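Rho GTPase-activating protein 15 (Homo sapiens, PDB 3BYI) activates Rho-type GTPases such as RAC1 through its RhoGAP domain, converting them to the inactive GDP-bound state. Local coordinates at residues Q18-H23 with F100-E105; F108-F113 with L179-N184; L171-G176 with Y195-A200. All blocks are in the same frame, centred on the assembly; numbering follows the deposited sequence.

Overall arrangement
From the N terminus, segment 18-23 lies in the loop between helix 6-12 and helix 24-31 and meets the end of helix 89-102. Interaction 1 thus closes a loop of 76 residues that is largely helical. Interaction 2 opens only afterwards, so the two are in series. Its segment 108-113 starts helix 110-120 and meets the end of helix 168-180. Interaction 3 joins the middle of that same helix to helix 189-205. Interactions 2 and 3 cross, because their segments alternate along the chain. R181 links interaction 2 to interaction 1 through L103 O, and Q196 links it to interaction 3 through A182 and E183. Together they connect the loop before helix 24-31 with four helices.

Interaction 1 of 3, residues Q18-H23 with F100-E105; sequences QIFGSH and FRELPE
G21 lies against E102 and H23 against P104, with the two short segments running almost parallel, 3° apart, where they touch. The 18-23 loop makes a type II turn from I19 to S22, with G21 at positive phi, while 100-105 leaves the end of helix 89-102. The backbones come together at G21 CA, whose C-H points at E102 O, 3.2 Å away and nearly straight at 166°. Next along the chain, the ring of P104 packs on the S22-H23 peptide. Its CD lies 3.2 Å from S22 O and its CG 3.3 Å from H23 N. L103 reaches the same carbonyl from another side, with CD2 3.4 Å from S22 O.

The one direct hydrogen bond runs between side chains. H23 NE2 donates to E105 OE1 over 2.8 Å. The oxygen lies close to the imidazole plane and is met on its anti side. The two side chains lie alongside each other and point the same way, with ring and carboxylate planes turned 50° apart. E105 is extended, with CG anti to its N, which carries the carboxylate out to the ring. The other ring nitrogen, H23 ND1, caps H25 N, so both nitrogens of the imidazole are engaged and its rotation is fixed.

At the other end, E102 OE1 comes to the edge of the F20 ring, 3.6 Å from CD2. The carboxylate's main partner is R70, in a salt bridge through OE2. A water on OE2 also reaches F20 O, but weakly.

The contact fastens the loop before helix 24-31 to the end of helix 89-102. Helix 63-74 flanks it, with V73 and R70 on F20, and N74 OD1 holds the backbone N atoms of I19 and F20.

Interaction 2 of 3, residues F108-F113 with L179-N184; sequences FPYSFF and LLRAEN
F108 and L180 form the tight part of this contact. L180 CG sits over one face of the F108 ring, 3.8 Å from the centroid, in a CH-pi contact offset toward the rim. CD1 and CD2 of L180 rest on the same ring. L179 CB meets it at CE1. The backbone locks this packing: F108 N donates to L179 O over 3.0 Å, almost straight at 167°. F113 adds a second apolar patch. Its ring swings away from its backbone N (chi1 -178°), which brings it over to A182, whose CB lies over one face, 3.3 Å from CZ. L180 CD2 comes to the edge of the same ring. A water lies between the backbone oxygens F108 O and L180 O, but its short distances leave the bridge doubtful.

The solvent side is looser. Y110 is exposed, and its OH stands 3.7 Å from R181 NH1, not hydrogen-bonded. R181 instead gives NH2 to L103 O.

The contact joins the start of helix 110-120 to the end of helix 168-180. F108 also packs on M147 of helix 141-159 and on I199 and M203 of helix 189-205. F116 meets its ring edge-to-face.

Interaction 3 of 3, residues L171-G176 with Y195-A200; sequences LGIVFG and YQNQIA
G172 and G176 bring helix 168-180 close to N197 and A200 of helix 189-205. This is a glycine-mediated helix crossing in the all-helical RhoGAP fold. The axes of the two short segments approach to 8.0 Å, with 116° between their directions. The glycines stand one turn apart on the same face of their helix, and G176 and N197 are nearest in register, with CA atoms 4.4 Å apart.

The apolar packing is small. A200 CB points at the glycine face and lies 4.2 Å from G172 CA and close to G176 N. With no side chain at G172 and G176, the backbones come close, and N197 OD1 lies near G176 CA.

Polar groups also press together, but no hydrogen bond joins the two segments directly. N197 OD1 is 3.2 Å from G172 O, and Q196 OE1 is 3.4 Å from G176 O. Both pairs are acceptor against acceptor. Q196 OE1 is satisfied from outside, by A182 N, and Q196 NE2 donates to E183 OE1. These two bonds hold the amide of Q196 at both ends and fix its flip. The first torsion of Q196 places CG between its N and carbonyl carbon (chi1 68°), and the extended chain then runs past the G176 carbonyl.

Around the crossing, F175 meets Y57 edge-to-face, and L171 packs on I157 and V158 of helix 141-159. The exposed side chain of I173 lies about 7 Å from that of R58, the predicted arginine finger, so this edge of the contact is near the probable catalytic surface.

Water supplies the polar link that direct bonding does not. One molecule donates to I173 O at 2.7 Å and accepts from N197 ND2 at 2.9 Å.

Interaction 1 of 3, residues Q18-H23 with F100-E105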
# COMPACT_ATOMS: atom_id res chain seq x y z
N GLN A 18 -6.19 -2.17 -16.91
CA GLN A 18 -5.87 -0.76 -16.92
C GLN A 18 -5.08 -0.29 -15.68
O GLN A 18 -4.16 0.49 -15.83
CB GLN A 18 -7.18 0.03 -17.06
CG GLN A 18 -6.96 1.47 -17.47
CD GLN A 18 -6.27 1.59 -18.81
OE1 GLN A 18 -6.75 1.08 -19.81
NE2 GLN A 18 -5.12 2.27 -18.84
N ILE A 19 -5.43 -0.78 -14.48
CA ILE A 19 -4.96 -0.18 -13.21
C ILE A 19 -3.87 -0.99 -12.53
O ILE A 19 -2.81 -0.48 -12.17
CB ILE A 19 -6.12 0.04 -12.19
CG1 ILE A 19 -7.29 0.83 -12.81
CG2 ILE A 19 -5.62 0.76 -10.95
CD1 ILE A 19 -6.93 2.21 -13.25
N PHE A 20 -4.17 -2.26 -12.30
CA PHE A 20 -3.25 -3.11 -11.54
C PHE A 20 -2.09 -3.43 -12.47
O PHE A 20 -2.31 -3.72 -13.65
CB PHE A 20 -3.93 -4.38 -11.06
CG PHE A 20 -4.79 -4.20 -9.83
CD1 PHE A 20 -5.93 -3.40 -9.86
CD2 PHE A 20 -4.50 -4.88 -8.66
CE1 PHE A 20 -6.74 -3.25 -8.70
CE2 PHE A 20 -5.33 -4.74 -7.51
CZ PHE A 20 -6.44 -3.93 -7.56
N GLY A 21 -0.87 -3.33 -11.93
CA GLY A 21 0.35 -3.60 -12.68
C GLY A 21 0.92 -2.42 -13.43
O GLY A 21 1.93 -2.56 -14.11
N SER A 22 0.24 -1.26 -13.38
CA SER A 22 0.75 -0.03 -13.99
C SER A 22 1.52 0.73 -12.92
O SER A 22 1.16 0.68 -11.74
CB SER A 22 -0.38 0.86 -14.54
OG SER A 22 -1.13 0.21 -15.56
N HIS A 23 2.54 1.48 -13.34
CA HIS A 23 3.29 2.35 -12.45
C HIS A 23 2.35 3.29 -11.74
O HIS A 23 1.40 3.79 -12.34
CB HIS A 23 4.34 3.20 -13.21
CG HIS A 23 5.49 3.64 -12.35
ND1 HIS A 23 5.47 4.80 -11.59
CD2 HIS A 23 6.68 3.04 -12.07
CE1 HIS A 23 6.60 4.91 -10.92
NE2 HIS A 23 7.35 3.86 -11.20
N PHE A 100 -0.69 -2.51 -4.17
CA PHE A 100 0.67 -2.09 -3.88
C PHE A 100 1.73 -3.13 -4.28
O PHE A 100 2.82 -2.78 -4.76
CB PHE A 100 0.82 -1.70 -2.43
CG PHE A 100 0.19 -0.37 -2.12
CD1 PHE A 100 -0.99 -0.30 -1.38
CD2 PHE A 100 0.76 0.80 -2.59
CE1 PHE A 100 -1.58 0.92 -1.12
CE2 PHE A 100 0.21 2.02 -2.30
CZ PHE A 100 -0.97 2.09 -1.57
N ARG A 101 1.39 -4.41 -4.11
CA ARG A 101 2.29 -5.50 -4.50
C ARG A 101 2.45 -5.61 -6.02
O ARG A 101 3.49 -6.04 -6.48
CB ARG A 101 1.84 -6.87 -3.93
CG ARG A 101 2.16 -7.08 -2.44
CD ARG A 101 1.31 -8.21 -1.79
NE ARG A 101 1.39 -8.14 -0.32
CZ ARG A 101 0.51 -8.65 0.54
NH1 ARG A 101 -0.57 -9.32 0.14
NH2 ARG A 101 0.71 -8.51 1.85
N GLU A 102 1.42 -5.21 -6.77
CA GLU A 102 1.44 -5.37 -8.23
C GLU A 102 2.00 -4.13 -8.95
O GLU A 102 2.21 -4.19 -10.12
CB GLU A 102 0.03 -5.78 -8.75
CG GLU A 102 0.09 -6.46 -10.10
CD GLU A 102 -1.22 -7.08 -10.51
OE1 GLU A 102 -2.07 -7.36 -9.64
OE2 GLU A 102 -1.39 -7.27 -11.73
N LEU A 103 2.25 -3.03 -8.24
CA LEU A 103 2.90 -1.87 -8.84
C LEU A 103 4.17 -2.36 -9.45
O LEU A 103 4.82 -3.17 -8.85
CB LEU A 103 3.20 -0.84 -7.76
CG LEU A 103 1.98 -0.08 -7.21
CD1 LEU A 103 2.38 0.89 -6.13
CD2 LEU A 103 1.34 0.65 -8.32
N PRO A 104 4.54 -1.93 -10.68
CA PRO A 104 5.83 -2.39 -11.20
C PRO A 104 7.05 -1.94 -10.38
O PRO A 104 8.10 -2.57 -10.45
CB PRO A 104 5.90 -1.78 -12.61
CG PRO A 104 4.93 -0.68 -12.60
CD PRO A 104 3.84 -1.06 -11.64
N GLU A 105 6.94 -0.81 -9.70
CA GLU A 105 7.97 -0.33 -8.80
C GLU A 105 7.23 -0.16 -7.47
O GLU A 105 6.05 0.23 -7.45
CB GLU A 105 8.56 1.00 -9.29
CG GLU A 105 9.79 1.45 -8.49
CD GLU A 105 10.30 2.85 -8.85
OE1 GLU A 105 9.54 3.68 -9.43
OE2 GLU A 105 11.48 3.13 -8.52
O HOH W 1 -1.20 -6.85 -14.41

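Interaction 2 of 3, residues F108-F113 with L179-N184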
# COMPACT_ATOMS: atom_id res chain seq x y z
N PHE A 108 7.84 2.83 -2.20
CA PHE A 108 9.15 3.35 -1.85
C PHE A 108 10.07 3.03 -3.02
O PHE A 108 10.42 1.84 -3.21
CB PHE A 108 9.67 2.64 -0.59
CG PHE A 108 8.99 3.08 0.68
CD1 PHE A 108 7.68 2.69 0.96
CD2 PHE A 108 9.66 3.87 1.58
CE1 PHE A 108 7.05 3.09 2.11
CE2 PHE A 108 9.03 4.29 2.73
CZ PHE A 108 7.73 3.89 3.01
N PRO A 109 10.46 4.05 -3.82
CA PRO A 109 11.25 3.70 -4.97
C PRO A 109 12.58 3.04 -4.60
O PRO A 109 13.22 3.39 -3.60
CB PRO A 109 11.46 5.04 -5.70
CG PRO A 109 10.36 5.95 -5.15
CD PRO A 109 10.23 5.51 -3.74
N TYR A 110 12.95 2.07 -5.42
CA TYR A 110 14.24 1.40 -5.35
C TYR A 110 15.41 2.40 -5.27
O TYR A 110 16.37 2.18 -4.53
CB TYR A 110 14.45 0.53 -6.62
CG TYR A 110 13.47 -0.61 -6.92
CD1 TYR A 110 13.30 -1.67 -6.03
CD2 TYR A 110 12.77 -0.65 -8.15
CE1 TYR A 110 12.43 -2.73 -6.32
CE2 TYR A 110 11.90 -1.72 -8.47
CZ TYR A 110 11.73 -2.76 -7.54
OH TYR A 110 10.85 -3.80 -7.81
N SER A 111 15.37 3.48 -6.06
CA SER A 111 16.45 4.49 -6.00
C SER A 111 16.58 5.12 -4.59
O SER A 111 17.67 5.49 -4.18
CB SER A 111 16.28 5.58 -7.05
OG SER A 111 15.04 6.24 -6.98
N PHE A 112 15.48 5.17 -3.83
CA PHE A 112 15.52 5.71 -2.48
C PHE A 112 15.90 4.71 -1.38
O PHE A 112 16.26 5.11 -0.27
CB PHE A 112 14.16 6.32 -2.13
CG PHE A 112 13.93 7.65 -2.75
CD1 PHE A 112 13.75 7.79 -4.13
CD2 PHE A 112 13.84 8.79 -1.95
CE1 PHE A 112 13.51 9.04 -4.70
CE2 PHE A 112 13.62 10.03 -2.51
CZ PHE A 112 13.45 10.17 -3.88
N PHE A 113 15.84 3.41 -1.66
CA PHE A 113 15.98 2.41 -0.59
C PHE A 113 17.27 2.56 0.25
O PHE A 113 17.22 2.56 1.50
CB PHE A 113 15.84 0.99 -1.16
CG PHE A 113 15.94 -0.08 -0.11
CD1 PHE A 113 14.98 -0.17 0.89
CD2 PHE A 113 17.01 -0.97 -0.09
CE1 PHE A 113 15.08 -1.14 1.90
CE2 PHE A 113 17.10 -1.94 0.90
CZ PHE A 113 16.15 -2.01 1.90
N LEU A 179 5.31 -2.40 0.68
CA LEU A 179 5.59 -1.03 0.25
C LEU A 179 7.04 -0.80 -0.15
O LEU A 179 7.33 0.12 -0.93
CB LEU A 179 5.16 -0.07 1.37
CG LEU A 179 3.67 -0.15 1.81
CD1 LEU A 179 3.42 0.81 2.88
CD2 LEU A 179 2.73 0.15 0.70
N LEU A 180 7.96 -1.61 0.37
CA LEU A 180 9.38 -1.47 0.08
C LEU A 180 9.96 -2.64 -0.74
O LEU A 180 10.92 -2.47 -1.51
CB LEU A 180 10.16 -1.31 1.38
CG LEU A 180 9.89 0.00 2.14
CD1 LEU A 180 9.00 -0.11 3.41
CD2 LEU A 180 11.20 0.62 2.48
N ARG A 181 9.38 -3.83 -0.59
CA ARG A 181 9.75 -4.95 -1.49
C ARG A 181 11.27 -5.17 -1.57
O ARG A 181 11.82 -5.43 -2.63
CB ARG A 181 9.18 -4.68 -2.90
CG ARG A 181 9.06 -5.88 -3.84
CD ARG A 181 8.60 -5.42 -5.24
NE ARG A 181 7.25 -4.89 -5.21
CZ ARG A 181 6.63 -4.31 -6.24
NH1 ARG A 181 7.24 -4.19 -7.41
NH2 ARG A 181 5.38 -3.86 -6.08
N ALA A 182 11.93 -5.09 -0.42
CA ALA A 182 13.40 -5.04 -0.35
C ALA A 182 14.05 -6.39 -0.10
O ALA A 182 15.28 -6.47 -0.07
CB ALA A 182 13.85 -4.03 0.72
N GLU A 183 13.24 -7.44 0.04
CA GLU A 183 13.70 -8.81 0.42
C GLU A 183 14.86 -9.24 -0.44
O GLU A 183 15.92 -9.68 0.07
CB GLU A 183 12.60 -9.89 0.25
CG GLU A 183 11.32 -9.75 1.06
CD GLU A 183 10.40 -8.70 0.49
OE1 GLU A 183 10.65 -7.50 0.76
OE2 GLU A 183 9.45 -9.05 -0.24
N ASN A 184 14.64 -9.11 -1.76
CA ASN A 184 15.55 -9.64 -2.78
C ASN A 184 16.63 -8.68 -3.28
O ASN A 184 17.52 -9.11 -4.03
CB ASN A 184 14.76 -10.16 -3.99
CG ASN A 184 15.54 -11.19 -4.81
OD1 ASN A 184 16.46 -11.85 -4.30
ND2 ASN A 184 15.17 -11.33 -6.08
O HOH W 2 11.69 -0.04 -2.06

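Interaction 3 of 3, residues L171-G176 with Y195-A200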
# COMPACT_ATOMS: atom_id res chain seq x y z
N LEU A 171 1.59 -4.28 11.84
CA LEU A 171 1.37 -3.54 10.57
C LEU A 171 2.68 -3.36 9.80
O LEU A 171 2.68 -3.47 8.60
CB LEU A 171 0.60 -2.22 10.76
CG LEU A 171 -0.84 -2.42 11.23
CD1 LEU A 171 -1.37 -1.15 11.83
CD2 LEU A 171 -1.74 -2.88 10.08
N GLY A 172 3.80 -3.14 10.49
CA GLY A 172 5.10 -3.08 9.82
C GLY A 172 5.49 -4.38 9.16
O GLY A 172 6.11 -4.37 8.13
N ILE A 173 5.11 -5.50 9.76
CA ILE A 173 5.32 -6.84 9.19
C ILE A 173 4.55 -7.01 7.89
O ILE A 173 5.05 -7.65 6.95
CB ILE A 173 4.92 -7.98 10.21
CG1 ILE A 173 5.95 -8.07 11.35
CG2 ILE A 173 4.81 -9.37 9.50
CD1 ILE A 173 5.46 -8.83 12.61
N VAL A 174 3.33 -6.46 7.85
CA VAL A 174 2.46 -6.51 6.68
C VAL A 174 2.96 -5.55 5.61
O VAL A 174 3.17 -5.96 4.47
CB VAL A 174 0.98 -6.19 7.03
CG1 VAL A 174 0.11 -6.10 5.78
CG2 VAL A 174 0.42 -7.27 7.96
N PHE A 175 3.20 -4.30 5.99
CA PHE A 175 3.43 -3.23 5.01
C PHE A 175 4.87 -3.03 4.59
O PHE A 175 5.12 -2.39 3.58
CB PHE A 175 2.76 -1.91 5.47
CG PHE A 175 1.30 -1.93 5.30
CD1 PHE A 175 0.46 -2.27 6.35
CD2 PHE A 175 0.75 -1.73 4.05
CE1 PHE A 175 -0.89 -2.33 6.14
CE2 PHE A 175 -0.59 -1.82 3.83
CZ PHE A 175 -1.42 -2.10 4.89
N GLY A 176 5.80 -3.58 5.37
CA GLY A 176 7.21 -3.52 5.03
C GLY A 176 7.48 -4.12 3.67
O GLY A 176 7.94 -3.43 2.78
N TYR A 195 15.10 -4.06 7.84
CA TYR A 195 15.22 -2.69 7.37
C TYR A 195 13.86 -2.14 6.97
O TYR A 195 13.47 -1.05 7.38
CB TYR A 195 16.11 -2.60 6.16
CG TYR A 195 17.60 -2.68 6.38
CD1 TYR A 195 18.17 -2.63 7.65
CD2 TYR A 195 18.44 -2.76 5.28
CE1 TYR A 195 19.55 -2.70 7.81
CE2 TYR A 195 19.81 -2.84 5.42
CZ TYR A 195 20.37 -2.79 6.68
OH TYR A 195 21.74 -2.85 6.77
N GLN A 196 13.15 -2.88 6.14
CA GLN A 196 11.91 -2.39 5.62
C GLN A 196 10.79 -2.32 6.66
O GLN A 196 10.01 -1.37 6.66
CB GLN A 196 11.49 -3.21 4.42
CG GLN A 196 11.09 -4.62 4.69
CD GLN A 196 10.95 -5.38 3.40
OE1 GLN A 196 11.05 -4.79 2.32
NE2 GLN A 196 10.72 -6.68 3.48
N ASN A 197 10.72 -3.30 7.55
CA ASN A 197 9.75 -3.26 8.64
C ASN A 197 10.02 -2.09 9.61
O ASN A 197 9.10 -1.45 10.11
CB ASN A 197 9.78 -4.58 9.40
CG ASN A 197 9.23 -5.71 8.56
OD1 ASN A 197 9.01 -5.53 7.38
ND2 ASN A 197 9.03 -6.87 9.17
N GLN A 198 11.30 -1.82 9.88
CA GLN A 198 11.65 -0.70 10.73
C GLN A 198 11.29 0.62 10.09
O GLN A 198 10.87 1.53 10.78
CB GLN A 198 13.12 -0.73 11.11
CG GLN A 198 13.46 -1.76 12.19
CD GLN A 198 12.61 -1.62 13.41
OE1 GLN A 198 11.72 -2.45 13.66
NE2 GLN A 198 12.85 -0.55 14.18
N ILE A 199 11.48 0.74 8.77
CA ILE A 199 11.13 1.97 8.05
C ILE A 199 9.63 2.16 8.09
O ILE A 199 9.13 3.26 8.35
CB ILE A 199 11.59 1.97 6.57
CG1 ILE A 199 13.12 2.01 6.45
CG2 ILE A 199 11.00 3.18 5.85
CD1 ILE A 199 13.68 1.36 5.21
N ALA A 200 8.88 1.08 7.83
CA ALA A 200 7.42 1.18 7.89
C ALA A 200 6.93 1.54 9.30
O ALA A 200 6.05 2.36 9.44
CB ALA A 200 6.73 -0.08 7.36
O HOH W 3 7.58 -8.61 7.41